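Local coordinates for increased recombination centers protein 6 (Saccharomyces cerevisiae, PDB 3UC9) that acts as a conserved clathrin coat accessory factor related to small G proteins and takes part in gross chromosomal rearrangements and telomere healing, at residues A[95-98]-A[99-103]; A[189-192]-A[193-197]; A[109-112]-A[113-116]; A[34-37]-A[38-41]. All blocks are in the same frame, centred on the assembly; numbering follows the deposited sequence.

How the interactions relate
The four contacts are local turns spread round one Rossmann-type domain whose mixed sheet has the strand order 2-3-1-4-5-6. Interactions 3 and 4 form one neighbourhood: their centres lie 11 Å apart, at the ends of the adjacent parallel strands 103-110 and 29-35, and Thr-110 OG1 is hydrogen-bonded to Asp-35 OD1 at 2.7 Å. Interaction 1 lies about 24 Å, centre to centre, from interaction 3, and its short helix leads into the start of the strand whose far end begins interaction 3. Interaction 2 is about 23 Å from both 3 and 4, beyond the domain centre. No ligand marks a pocket among them.

Interaction 1: residues A[95-98]-A[99-103]; sequences ECEP and LRNVM
The guanidinium of Arg-100 folds back over the backbone of Glu-97, whose CA lies 3.4 Å above the guanidinium plane, displaced from the centre of the group. The bend is made at chi3 (-56°), which turns the arginine end back along its own helix. NH2 then comes closest to the aliphatic part of the glutamate, 3.6 Å from Glu-97 CG. The two side chains run at a slant to one another, with carboxylate and guanidinium planes 31° apart, and Glu-97 OE1 remains 4.1 Å from Arg-100 NH2, beyond a salt bridge. Asn-101, by contrast, lies alongside Glu-97 and points the same way; its OD1 approaches Glu-97 CG at 3.7 Å, and the amide plane is steeply inclined to the carboxylate.

Helix 97-101, the short connection before strand 103-110, sets this spacing. Arg-100 N donates to Cys-96 O at 2.9 Å and Asn-101 N to Glu-97 O at 3.0 Å. One residue earlier a water takes over: it accepts from Leu-99 N at 3.0 Å and donates to Glu-95 O. At the end of the helix the i to i+4 bond of Val-102 N to Pro-98 O is weak, and Val-102 N also donates to Leu-99 O, three residues back.

NE and NH1 of Arg-100 are spent on backbone carbonyls: NH1 bonds Phe-91 O and Thr-93 O, and NE bonds Ala-127 O. A buried cation held this way ties three chain segments together, while the Glu-97 carboxylate, not close enough for a salt bridge, may still temper the charge electrostatically.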
ATOM      1  N   GLU A  95      18.353  -6.046   9.138  1.00 34.12           N
ATOM      2  CA  GLU A  95      17.686  -7.285   9.549  1.00 34.71           C
ATOM      3  C   GLU A  95      16.346  -7.491   8.843  1.00 32.84           C
ATOM      4  O   GLU A  95      15.917  -8.630   8.655  1.00 32.57           O
ATOM      5  CB  GLU A  95      17.474  -7.323  11.068  1.00 36.50           C
ATOM      6  CG  GLU A  95      18.758  -7.459  11.890  1.00 41.55           C
ATOM      7  CD  GLU A  95      19.554  -6.163  12.013  1.00 45.47           C
ATOM      8  OE1 GLU A  95      18.978  -5.073  11.803  1.00 43.78           O
ATOM      9  OE2 GLU A  95      20.764  -6.238  12.328  1.00 50.32           O
ATOM     10  N   CYS A  96      15.693  -6.392   8.458  1.00 30.30           N
ATOM     11  CA  CYS A  96      14.412  -6.455   7.750  1.00 28.80           C
ATOM     12  C   CYS A  96      14.548  -6.443   6.221  1.00 26.30           C
ATOM     13  O   CYS A  96      13.537  -6.399   5.528  1.00 23.80           O
ATOM     14  CB  CYS A  96      13.502  -5.303   8.185  1.00 28.61           C
ATOM     15  SG  CYS A  96      12.736  -5.558   9.811  1.00 34.59           S
ATOM     16  N   GLU A  97      15.776  -6.486   5.703  1.00 25.30           N
ATOM     17  CA  GLU A  97      16.001  -6.476   4.246  1.00 25.18           C
ATOM     18  C   GLU A  97      15.308  -7.644   3.527  1.00 22.77           C
ATOM     19  O   GLU A  97      14.629  -7.434   2.520  1.00 20.75           O
ATOM     20  CB  GLU A  97      17.502  -6.429   3.921  1.00 27.04           C
ATOM     21  CG  GLU A  97      17.815  -6.116   2.465  1.00 30.90           C
ATOM     22  CD  GLU A  97      19.248  -5.640   2.251  1.00 38.68           C
ATOM     23  OE1 GLU A  97      19.953  -5.340   3.245  1.00 48.37           O
ATOM     24  OE2 GLU A  97      19.670  -5.560   1.080  1.00 41.15           O
ATOM     25  N   PRO A  98      15.447  -8.872   4.048  1.00 21.42           N
ATOM     26  CA  PRO A  98      14.706  -9.976   3.428  1.00 21.60           C
ATOM     27  C   PRO A  98      13.205  -9.723   3.334  1.00 21.45           C
ATOM     28  O   PRO A  98      12.614  -9.954   2.278  1.00 20.34           O
ATOM     29  CB  PRO A  98      15.015 -11.163   4.340  1.00 23.06           C
ATOM     30  CG  PRO A  98      16.345 -10.833   4.911  1.00 23.30           C
ATOM     31  CD  PRO A  98      16.338  -9.350   5.120  1.00 23.44           C
ATOM     32  N   LEU A  99      12.603  -9.221   4.411  1.00 21.18           N
ATOM     33  CA  LEU A  99      11.181  -8.876   4.410  1.00 20.54           C
ATOM     34  C   LEU A  99      10.850  -7.806   3.357  1.00 17.79           C
ATOM     35  O   LEU A  99       9.881  -7.941   2.602  1.00 17.22           O
ATOM     36  CB  LEU A  99      10.752  -8.407   5.807  1.00 21.59           C
ATOM     37  CG  LEU A  99       9.328  -7.878   5.997  1.00 22.31           C
ATOM     38  CD1 LEU A  99       8.315  -8.945   5.647  1.00 20.45           C
ATOM     39  CD2 LEU A  99       9.148  -7.413   7.438  1.00 27.81           C
ATOM     40  N   ARG A 100      11.650  -6.745   3.303  1.00 18.44           N
ATOM     41  CA  ARG A 100      11.418  -5.683   2.310  1.00 17.96           C
ATOM     42  C   ARG A 100      11.424  -6.261   0.902  1.00 17.68           C
ATOM     43  O   ARG A 100      10.591  -5.908   0.065  1.00 14.90           O
ATOM     44  CB  ARG A 100      12.463  -4.574   2.441  1.00 18.86           C
ATOM     45  CG  ARG A 100      12.326  -3.776   3.730  1.00 20.31           C
ATOM     46  CD  ARG A 100      13.015  -2.398   3.646  1.00 19.78           C
ATOM     47  NE  ARG A 100      14.428  -2.492   3.286  1.00 22.44           N
ATOM     48  CZ  ARG A 100      15.423  -2.819   4.114  1.00 21.62           C
ATOM     49  NH1 ARG A 100      15.194  -3.129   5.388  1.00 22.43           N
ATOM     50  NH2 ARG A 100      16.667  -2.860   3.649  1.00 25.96           N
ATOM     51  N   ASN A 101      12.325  -7.203   0.659  1.00 15.80           N
ATOM     52  CA  ASN A 101      12.486  -7.734  -0.695  1.00 17.94           C
ATOM     53  C   ASN A 101      11.336  -8.635  -1.185  1.00 16.35           C
ATOM     54  O   ASN A 101      11.200  -8.863  -2.393  1.00 17.02           O
ATOM     55  CB  ASN A 101      13.861  -8.397  -0.851  1.00 18.51           C
ATOM     56  CG  ASN A 101      15.005  -7.375  -0.928  1.00 20.94           C
ATOM     57  OD1 ASN A 101      16.135  -7.652  -0.498  1.00 28.48           O
ATOM     58  ND2 ASN A 101      14.718  -6.195  -1.464  1.00 17.71           N
ATOM     59  N   VAL A 102      10.489  -9.114  -0.273  1.00 16.74           N
ATOM     60  CA  VAL A 102       9.325  -9.913  -0.683  1.00 15.83           C
ATOM     61  C   VAL A 102       8.020  -9.111  -0.731  1.00 15.29           C
ATOM     62  O   VAL A 102       6.973  -9.658  -1.076  1.00 14.42           O
ATOM     63  CB  VAL A 102       9.141 -11.183   0.163  1.00 16.88           C
ATOM     64  CG1 VAL A 102      10.331 -12.115  -0.032  1.00 17.65           C
ATOM     65  CG2 VAL A 102       8.918 -10.856   1.639  1.00 16.86           C
ATOM     66  N   MET A 103       8.093  -7.804  -0.474  1.00 14.22           N
ATOM     67  CA  MET A 103       6.913  -6.945  -0.542  1.00 14.51           C
ATOM     68  C   MET A 103       6.521  -6.577  -1.983  1.00 13.23           C
ATOM     69  O   MET A 103       7.232  -5.844  -2.677  1.00 13.83           O
ATOM     70  CB  MET A 103       7.142  -5.653   0.259  1.00 15.78           C
ATOM     71  CG  MET A 103       7.542  -5.878   1.710  1.00 18.41           C
ATOM     72  SD  MET A 103       6.439  -7.004   2.607  1.00 30.38           S
ATOM     73  CE  MET A 103       4.929  -6.244   2.282  1.00 17.55           C
TER
HETATM   74  O   HOH W   1      13.635  -9.707   7.195  1.00 15.18           O

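Interaction 2: residues A[189-192]-A[193-197]; sequences IQEI and IDTHD
Ile-193 N to Ile-189 O (3.1 Å) and Asp-194 N to Gln-190 O (2.9 Å) are regular i to i+4 bonds that continue helix 185-195. This helix lies against the central sheet of the Rossmann-type domain. Its buried side is formed by Ile-189, Ile-192 and Ile-193, which reach strand 133-138; Ile-189 and Ile-193 also touch helix 39-50. Between the first and last of these, Ile-189 CG2 faces Ile-193 CD1 at 4.3 Å, a loose apolar approach along the helix.

On another side, Gln-190 and Asp-194 slant past each other with amide and carboxylate planes 48° apart. They do not bond directly: a water accepts from Gln-190 NE2 at 3.0 Å and donates to Asp-194 OD1 at 2.8 Å. That same OD1 also accepts from Trp-65 NE1 and Asn-67 ND2, so the carboxylate joins this part of the helix to strand 59-66 and the turn after it.

Thr-195 has its hydroxyl between the backbone N and the carbonyl carbon (chi1 60°), which aims it back up the helix. Glu-191 O is thereby gripped twice, by Thr-195 N at 2.9 Å and by Thr-195 OG1 at 2.8 Å, from opposite faces of the carbonyl plane.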
ATOM      1  N   ILE A 189      -6.878   1.996  -6.295  1.00 17.44           N
ATOM      2  CA  ILE A 189      -6.000   1.076  -5.584  1.00 15.79           C
ATOM      3  C   ILE A 189      -6.097  -0.322  -6.215  1.00 15.21           C
ATOM      4  O   ILE A 189      -5.072  -0.983  -6.447  1.00 16.53           O
ATOM      5  CB  ILE A 189      -6.328   1.016  -4.072  1.00 15.97           C
ATOM      6  CG1 ILE A 189      -6.207   2.405  -3.445  1.00 17.23           C
ATOM      7  CG2 ILE A 189      -5.365   0.041  -3.374  1.00 15.68           C
ATOM      8  CD1 ILE A 189      -6.556   2.470  -1.964  1.00 19.21           C
ATOM      9  N   GLN A 190      -7.313  -0.758  -6.521  1.00 16.67           N
ATOM     10  CA  GLN A 190      -7.520  -2.043  -7.220  1.00 16.46           C
ATOM     11  C   GLN A 190      -6.741  -2.091  -8.541  1.00 17.11           C
ATOM     12  O   GLN A 190      -6.144  -3.113  -8.880  1.00 15.38           O
ATOM     13  CB  GLN A 190      -9.012  -2.277  -7.478  1.00 20.10           C
ATOM     14  CG  GLN A 190      -9.342  -3.623  -8.123  1.00 23.15           C
ATOM     15  CD  GLN A 190     -10.839  -3.788  -8.387  1.00 29.62           C
ATOM     16  OE1 GLN A 190     -11.587  -2.814  -8.400  1.00 36.93           O
ATOM     17  NE2 GLN A 190     -11.275  -5.026  -8.600  1.00 35.16           N
ATOM     18  N   GLU A 191      -6.757  -0.983  -9.285  1.00 17.08           N
ATOM     19  CA  GLU A 191      -6.033  -0.886 -10.556  1.00 17.59           C
ATOM     20  C   GLU A 191      -4.517  -0.974 -10.374  1.00 16.05           C
ATOM     21  O   GLU A 191      -3.811  -1.570 -11.196  1.00 16.28           O
ATOM     22  CB  GLU A 191      -6.370   0.435 -11.253  1.00 16.44           C
ATOM     23  CG  GLU A 191      -5.755   0.585 -12.636  1.00 19.82           C
ATOM     24  CD  GLU A 191      -6.247   1.821 -13.372  1.00 23.09           C
ATOM     25  OE1 GLU A 191      -6.232   2.920 -12.781  1.00 21.14           O
ATOM     26  OE2 GLU A 191      -6.622   1.690 -14.551  1.00 27.44           O
ATOM     27  N   ILE A 192      -4.019  -0.348  -9.315  1.00 15.86           N
ATOM     28  CA  ILE A 192      -2.595  -0.392  -9.010  1.00 14.98           C
ATOM     29  C   ILE A 192      -2.173  -1.834  -8.750  1.00 15.07           C
ATOM     30  O   ILE A 192      -1.151  -2.289  -9.251  1.00 15.56           O
ATOM     31  CB  ILE A 192      -2.250   0.529  -7.835  1.00 14.61           C
ATOM     32  CG1 ILE A 192      -2.375   1.997  -8.262  1.00 18.31           C
ATOM     33  CG2 ILE A 192      -0.844   0.244  -7.329  1.00 19.07           C
ATOM     34  CD1 ILE A 192      -2.174   2.997  -7.113  1.00 17.73           C
ATOM     35  N   ILE A 193      -2.991  -2.578  -8.022  1.00 14.36           N
ATOM     36  CA  ILE A 193      -2.668  -3.976  -7.735  1.00 15.08           C
ATOM     37  C   ILE A 193      -2.790  -4.819  -9.009  1.00 15.82           C
ATOM     38  O   ILE A 193      -1.927  -5.642  -9.295  1.00 14.65           O
ATOM     39  CB  ILE A 193      -3.540  -4.525  -6.592  1.00 14.55           C
ATOM     40  CG1 ILE A 193      -3.272  -3.710  -5.322  1.00 12.10           C
ATOM     41  CG2 ILE A 193      -3.230  -6.023  -6.329  1.00 12.94           C
ATOM     42  CD1 ILE A 193      -4.173  -4.029  -4.142  1.00 15.01           C
ATOM     43  N   ASP A 194      -3.857  -4.598  -9.776  1.00 16.40           N
ATOM     44  CA  ASP A 194      -4.069  -5.302 -11.036  1.00 17.96           C
ATOM     45  C   ASP A 194      -2.909  -5.142 -12.014  1.00 18.12           C
ATOM     46  O   ASP A 194      -2.553  -6.094 -12.703  1.00 19.13           O
ATOM     47  CB  ASP A 194      -5.328  -4.788 -11.747  1.00 17.76           C
ATOM     48  CG  ASP A 194      -6.613  -5.321 -11.161  1.00 20.82           C
ATOM     49  OD1 ASP A 194      -6.592  -6.290 -10.375  1.00 20.88           O
ATOM     50  OD2 ASP A 194      -7.669  -4.759 -11.528  1.00 22.51           O
ATOM     51  N   THR A 195      -2.338  -3.940 -12.091  1.00 17.30           N
ATOM     52  CA  THR A 195      -1.322  -3.638 -13.102  1.00 18.07           C
ATOM     53  C   THR A 195       0.103  -3.870 -12.582  1.00 17.33           C
ATOM     54  O   THR A 195       1.069  -3.686 -13.324  1.00 18.16           O
ATOM     55  CB  THR A 195      -1.485  -2.199 -13.660  1.00 19.15           C
ATOM     56  OG1 THR A 195      -1.359  -1.236 -12.606  1.00 20.40           O
ATOM     57  CG2 THR A 195      -2.858  -2.037 -14.338  1.00 17.94           C
ATOM     58  N   HIS A 196       0.222  -4.282 -11.320  1.00 15.88           N
ATOM     59  CA  HIS A 196       1.514  -4.608 -10.701  1.00 15.89           C
ATOM     60  C   HIS A 196       2.209  -5.789 -11.387  1.00 16.41           C
ATOM     61  O   HIS A 196       1.560  -6.760 -11.769  1.00 17.33           O
ATOM     62  CB  HIS A 196       1.323  -4.923  -9.203  1.00 14.58           C
ATOM     63  CG  HIS A 196       2.592  -5.248  -8.478  1.00 13.06           C
ATOM     64  ND1 HIS A 196       3.545  -4.298  -8.172  1.00 11.65           N
ATOM     65  CD2 HIS A 196       3.069  -6.426  -8.011  1.00 12.87           C
ATOM     66  CE1 HIS A 196       4.549  -4.882  -7.535  1.00 10.80           C
ATOM     67  NE2 HIS A 196       4.272  -6.171  -7.407  1.00 11.86           N
ATOM     68  N   ASP A 197       3.525  -5.698 -11.536  1.00 17.03           N
ATOM     69  CA  ASP A 197       4.327  -6.845 -11.986  1.00 18.34           C
ATOM     70  C   ASP A 197       4.675  -7.713 -10.802  1.00 17.42           C
ATOM     71  O   ASP A 197       5.519  -7.352  -9.993  1.00 18.74           O
ATOM     72  CB  ASP A 197       5.617  -6.399 -12.666  1.00 18.97           C
ATOM     73  CG  ASP A 197       5.411  -5.982 -14.110  1.00 25.15           C
ATOM     74  OD1 ASP A 197       4.340  -6.291 -14.688  1.00 25.95           O
ATOM     75  OD2 ASP A 197       6.349  -5.358 -14.664  1.00 23.95           O
TER
HETATM   76  O   HOH W   2      -9.202  -6.997  -9.476  1.00 19.17           O

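Interaction 3: residues A[109-112]-A[113-116]; sequences ITDI and RQTK
Asp-111 is the N-cap of helix 112-115, the short helix that follows strand 103-110 of the Rossmann-type sheet, and its side chain meets both Arg-113 and Gln-114. From CB outward, the chain first passes Gln-114 CB at 4.0 Å. CG stands anti to the backbone N (chi1 172°), and this swings the carboxylate over the first turn. OD1 then faces the opening amides: Arg-113 N lies 3.0 Å away with an N-H...O angle of 129°, and Gln-114 N lies farther off but is better aligned. Both are weak capping bonds, and OD1 has a stronger partner in Asn-140 ND2, which may well set the carboxylate's position. The other oxygen, OD2, ends 3.7 Å from Gln-114 NE2; the two side chains cross nearly at a right angle, with their flat groups 69° apart.

The backbone carbonyl of Asp-111 completes the turn by accepting from Thr-115 N at 3.0 Å. The helix soon ends: Lys-116 takes a positive phi, although its N still bonds Ile-112 O and its NZ curls back to Arg-113 O.

At the strand end, Thr-110 and Thr-115 run antiparallel alongside each other. Thr-110 OG1, also bonded to Asp-35, lies 2.7 Å from Thr-115 OG1, and Thr-115 CG2 approaches the same Thr-110 oxygen at 3.2 Å.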
ATOM      1  N   ILE A 109      -2.593   3.283   5.892  1.00 17.84           N
ATOM      2  CA  ILE A 109      -3.880   3.910   6.160  1.00 18.02           C
ATOM      3  C   ILE A 109      -3.665   4.914   7.293  1.00 17.69           C
ATOM      4  O   ILE A 109      -3.359   4.517   8.406  1.00 17.34           O
ATOM      5  CB  ILE A 109      -4.935   2.875   6.606  1.00 19.13           C
ATOM      6  CG1 ILE A 109      -5.045   1.709   5.610  1.00 22.03           C
ATOM      7  CG2 ILE A 109      -6.284   3.546   6.791  1.00 21.45           C
ATOM      8  CD1 ILE A 109      -5.478   2.118   4.253  1.00 25.86           C
ATOM      9  N   THR A 110      -3.834   6.204   7.018  1.00 17.46           N
ATOM     10  CA  THR A 110      -3.547   7.220   8.024  1.00 18.07           C
ATOM     11  C   THR A 110      -4.232   8.551   7.748  1.00 18.38           C
ATOM     12  O   THR A 110      -4.910   8.727   6.735  1.00 17.88           O
ATOM     13  CB  THR A 110      -2.013   7.460   8.170  1.00 17.78           C
ATOM     14  OG1 THR A 110      -1.747   8.208   9.369  1.00 17.32           O
ATOM     15  CG2 THR A 110      -1.462   8.207   6.970  1.00 20.14           C
ATOM     16  N   ASP A 111      -4.075   9.467   8.691  1.00 16.89           N
ATOM     17  CA  ASP A 111      -4.488  10.858   8.512  1.00 18.56           C
ATOM     18  C   ASP A 111      -3.216  11.565   8.092  1.00 19.04           C
ATOM     19  O   ASP A 111      -2.350  11.772   8.915  1.00 20.87           O
ATOM     20  CB  ASP A 111      -5.033  11.423   9.826  1.00 19.78           C
ATOM     21  CG  ASP A 111      -5.297  12.918   9.772  1.00 23.30           C
ATOM     22  OD1 ASP A 111      -4.887  13.592   8.805  1.00 27.93           O
ATOM     23  OD2 ASP A 111      -5.925  13.426  10.716  1.00 23.57           O
ATOM     24  N   ILE A 112      -3.086  11.907   6.811  1.00 18.76           N
ATOM     25  CA  ILE A 112      -1.800  12.404   6.316  1.00 19.58           C
ATOM     26  C   ILE A 112      -1.445  13.802   6.822  1.00 21.91           C
ATOM     27  O   ILE A 112      -0.276  14.180   6.799  1.00 22.57           O
ATOM     28  CB  ILE A 112      -1.674  12.352   4.761  1.00 18.81           C
ATOM     29  CG1 ILE A 112      -2.606  13.360   4.086  1.00 22.08           C
ATOM     30  CG2 ILE A 112      -1.927  10.944   4.258  1.00 18.63           C
ATOM     31  CD1 ILE A 112      -2.378  13.478   2.592  1.00 23.13           C
ATOM     32  N   ARG A 113      -2.440  14.564   7.266  1.00 22.99           N
ATOM     33  CA  ARG A 113      -2.175  15.855   7.903  1.00 25.78           C
ATOM     34  C   ARG A 113      -1.507  15.676   9.265  1.00 25.82           C
ATOM     35  O   ARG A 113      -0.665  16.484   9.658  1.00 26.65           O
ATOM     36  CB  ARG A 113      -3.462  16.660   8.073  1.00 27.77           C
ATOM     37  CG  ARG A 113      -3.945  17.347   6.803  1.00 31.78           C
ATOM     38  CD  ARG A 113      -4.965  18.402   7.144  1.00 40.57           C
ATOM     39  NE  ARG A 113      -5.691  18.909   5.978  1.00 48.12           N
ATOM     40  CZ  ARG A 113      -5.313  19.931   5.208  1.00 51.63           C
ATOM     41  NH1 ARG A 113      -4.177  20.592   5.440  1.00 56.50           N
ATOM     42  NH2 ARG A 113      -6.079  20.295   4.187  1.00 47.91           N
ATOM     43  N   GLN A 114      -1.895  14.621   9.979  1.00 25.10           N
ATOM     44  CA  GLN A 114      -1.357  14.331  11.309  1.00 26.03           C
ATOM     45  C   GLN A 114       0.006  13.646  11.237  1.00 24.99           C
ATOM     46  O   GLN A 114       0.935  14.015  11.968  1.00 26.79           O
ATOM     47  CB  GLN A 114      -2.351  13.449  12.080  1.00 26.02           C
ATOM     48  CG  GLN A 114      -1.928  13.021  13.490  1.00 31.52           C
ATOM     49  CD  GLN A 114      -2.919  12.032  14.124  1.00 37.69           C
ATOM     50  OE1 GLN A 114      -2.537  11.150  14.900  1.00 43.09           O
ATOM     51  NE2 GLN A 114      -4.193  12.175  13.782  1.00 43.69           N
ATOM     52  N   THR A 115       0.120  12.640  10.374  1.00 23.16           N
ATOM     53  CA  THR A 115       1.307  11.775  10.350  1.00 23.02           C
ATOM     54  C   THR A 115       2.316  12.147   9.263  1.00 22.27           C
ATOM     55  O   THR A 115       3.475  11.732   9.334  1.00 23.13           O
ATOM     56  CB  THR A 115       0.914  10.280  10.216  1.00 23.30           C
ATOM     57  OG1 THR A 115       0.173  10.080   9.011  1.00 21.19           O
ATOM     58  CG2 THR A 115       0.054   9.855  11.398  1.00 24.51           C
ATOM     59  N   LYS A 116       1.888  12.928   8.270  1.00 21.20           N
ATOM     60  CA  LYS A 116       2.776  13.403   7.196  1.00 22.25           C
ATOM     61  C   LYS A 116       3.793  12.354   6.742  1.00 21.70           C
ATOM     62  O   LYS A 116       5.012  12.562   6.857  1.00 21.50           O
ATOM     63  CB  LYS A 116       3.486  14.688   7.635  1.00 24.37           C
ATOM     64  CG  LYS A 116       2.527  15.831   7.965  1.00 28.40           C
ATOM     65  CD  LYS A 116       3.257  17.159   8.105  1.00 32.66           C
ATOM     66  CE  LYS A 116       2.348  18.243   8.629  1.00 38.76           C
ATOM     67  NZ  LYS A 116       2.026  18.047  10.070  1.00 40.19           N
TER

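Interaction 4: residues A[34-37]-A[38-41]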
ATOM      1  N   SER A  34      -1.468   0.677   9.647  1.00 16.80           N
ATOM      2  CA  SER A  34      -2.047   1.938  10.116  1.00 17.25           C
ATOM      3  C   SER A  34      -1.429   2.332  11.441  1.00 17.79           C
ATOM      4  O   SER A  34      -0.951   1.476  12.181  1.00 18.38           O
ATOM      5  CB  SER A  34      -3.561   1.823  10.272  1.00 19.40           C
ATOM      6  OG  SER A  34      -3.918   0.939  11.325  1.00 19.36           O
ATOM      7  N   ASP A  35      -1.417   3.629  11.740  1.00 16.85           N
ATOM      8  CA  ASP A  35      -1.190   4.040  13.121  1.00 18.70           C
ATOM      9  C   ASP A  35      -2.441   3.691  13.942  1.00 18.86           C
ATOM     10  O   ASP A  35      -3.557   3.571  13.391  1.00 18.13           O
ATOM     11  CB  ASP A  35      -0.760   5.514  13.273  1.00 19.10           C
ATOM     12  CG  ASP A  35      -1.612   6.487  12.474  1.00 21.44           C
ATOM     13  OD1 ASP A  35      -1.851   6.243  11.276  1.00 24.21           O
ATOM     14  OD2 ASP A  35      -2.005   7.530  13.042  1.00 23.18           O
ATOM     15  N   HIS A  36      -2.246   3.531  15.247  1.00 18.31           N
ATOM     16  CA  HIS A  36      -3.259   2.942  16.138  1.00 20.26           C
ATOM     17  C   HIS A  36      -4.663   3.529  16.040  1.00 20.50           C
ATOM     18  O   HIS A  36      -5.629   2.772  16.052  1.00 19.58           O
ATOM     19  CB  HIS A  36      -2.807   2.975  17.603  1.00 21.79           C
ATOM     20  CG  HIS A  36      -1.803   1.922  17.954  1.00 26.72           C
ATOM     21  ND1 HIS A  36      -1.853   0.642  17.445  1.00 31.88           N
ATOM     22  CD2 HIS A  36      -0.743   1.952  18.796  1.00 33.93           C
ATOM     23  CE1 HIS A  36      -0.846  -0.062  17.933  1.00 38.84           C
ATOM     24  NE2 HIS A  36      -0.155   0.711  18.754  1.00 34.65           N
ATOM     25  N   PRO A  37      -4.791   4.872  15.952  1.00 18.99           N
ATOM     26  CA  PRO A  37      -6.140   5.427  15.893  1.00 19.83           C
ATOM     27  C   PRO A  37      -6.958   4.987  14.689  1.00 18.47           C
ATOM     28  O   PRO A  37      -8.181   5.061  14.741  1.00 20.78           O
ATOM     29  CB  PRO A  37      -5.905   6.946  15.843  1.00 21.22           C
ATOM     30  CG  PRO A  37      -4.565   7.149  16.459  1.00 21.42           C
ATOM     31  CD  PRO A  37      -3.768   5.921  16.104  1.00 20.00           C
ATOM     32  N   HIS A  38      -6.303   4.539  13.615  1.00 17.83           N
ATOM     33  CA  HIS A  38      -7.016   4.139  12.398  1.00 16.76           C
ATOM     34  C   HIS A  38      -7.092   2.628  12.194  1.00 17.05           C
ATOM     35  O   HIS A  38      -7.361   2.169  11.090  1.00 16.01           O
ATOM     36  CB  HIS A  38      -6.392   4.833  11.186  1.00 17.72           C
ATOM     37  CG  HIS A  38      -6.174   6.293  11.406  1.00 16.14           C
ATOM     38  ND1 HIS A  38      -7.213   7.182  11.590  1.00 20.91           N
ATOM     39  CD2 HIS A  38      -5.035   7.007  11.548  1.00 18.78           C
ATOM     40  CE1 HIS A  38      -6.717   8.390  11.805  1.00 21.40           C
ATOM     41  NE2 HIS A  38      -5.396   8.308  11.792  1.00 17.98           N
ATOM     42  N   ASN A  39      -6.877   1.851  13.260  1.00 17.12           N
ATOM     43  CA  ASN A  39      -6.904   0.393  13.140  1.00 17.29           C
ATOM     44  C   ASN A  39      -8.251  -0.116  12.659  1.00 17.97           C
ATOM     45  O   ASN A  39      -8.301  -1.026  11.825  1.00 19.58           O
ATOM     46  CB  ASN A  39      -6.524  -0.306  14.458  1.00 17.20           C
ATOM     47  CG  ASN A  39      -5.037  -0.195  14.771  1.00 18.06           C
ATOM     48  OD1 ASN A  39      -4.229   0.050  13.874  1.00 17.71           O
ATOM     49  ND2 ASN A  39      -4.670  -0.380  16.036  1.00 18.05           N
ATOM     50  N   PHE A  40      -9.341   0.456  13.168  1.00 17.25           N
ATOM     51  CA  PHE A  40     -10.660  -0.034  12.785  1.00 18.66           C
ATOM     52  C   PHE A  40     -10.965   0.250  11.325  1.00 19.65           C
ATOM     53  O   PHE A  40     -11.469  -0.631  10.612  1.00 20.98           O
ATOM     54  CB  PHE A  40     -11.787   0.527  13.661  1.00 19.73           C
ATOM     55  CG  PHE A  40     -13.149   0.007  13.275  1.00 19.30           C
ATOM     56  CD1 PHE A  40     -13.476  -1.330  13.466  1.00 17.44           C
ATOM     57  CD2 PHE A  40     -14.081   0.839  12.679  1.00 18.61           C
ATOM     58  CE1 PHE A  40     -14.705  -1.819  13.093  1.00 20.72           C
ATOM     59  CE2 PHE A  40     -15.318   0.351  12.297  1.00 20.29           C
ATOM     60  CZ  PHE A  40     -15.638  -0.970  12.511  1.00 21.78           C
ATOM     61  N   LEU A  41     -10.685   1.478  10.897  1.00 19.11           N
ATOM     62  CA  LEU A  41     -10.826   1.857   9.490  1.00 19.51           C
ATOM     63  C   LEU A  41      -9.999   0.936   8.587  1.00 19.41           C
ATOM     64  O   LEU A  41     -10.462   0.530   7.524  1.00 19.59           O
ATOM     65  CB  LEU A  41     -10.458   3.329   9.267  1.00 18.87           C
ATOM     66  CG  LEU A  41     -11.521   4.371   9.622  1.00 24.99           C
ATOM     67  CD1 LEU A  41     -11.011   5.762   9.302  1.00 25.49           C
ATOM     68  CD2 LEU A  41     -12.831   4.113   8.876  1.00 29.14           C
TER
HETATM   69  O   HOH W   3      -3.264   9.720  12.142  1.00 13.89           O
HETATM   70  O   HOH W   4      -9.656   2.253  15.412  1.00  7.55           O
HETATM   71  O   HOH W   5     -10.259   3.846  12.856  1.00  9.08           O
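A tight 3-10 turn joins strand 29-35 to helix 39-50, closed by two backbone bonds: His-38 N to Asp-35 O at 2.9 Å and Asn-39 N to His-36 O at 3.2 Å. Pro-37 CB sits over the centre of the His-38 ring, 4.2 Å from the centroid and only 5° off the ring normal, a CH-pi contact. At the ring's edge, Asp-35 OD1 lies in plane, 3.3 Å from His-38 CD2. The side chains of Asp-35 and His-38 point the same way, but the carboxylate plane is turned 69° from the imidazole, and a water joins Asp-35 OD2 (2.7 Å) to His-38 NE2 (2.6 Å). Asp-35 OD1 also bonds Thr-110.

In small G proteins this junction between first strand and first helix carries the P-loop. Here Lys-42 and Thr-43 follow, but His-36 and Leu-41 stand where the P-loop pattern has its two glycines, and Lys-42 NZ bonds Ser-34 OG.

Asn-39 extends beside His-36, its amide nearly perpendicular to the imidazole. CG lies beside the backbone N, opposite the carbonyl carbon (chi1 -73°), which brings the amide back to His-36. ND2 meets the ring at its edge, giving a weak bond to His-36 ND1 of 3.3 Å. The amide OD1 accepts from Ser-80 OG and lies 2.7 Å from Ser-34 OG. Two waters accept from Phe-40 N and Leu-41 N, and both donate to Pro-37 O.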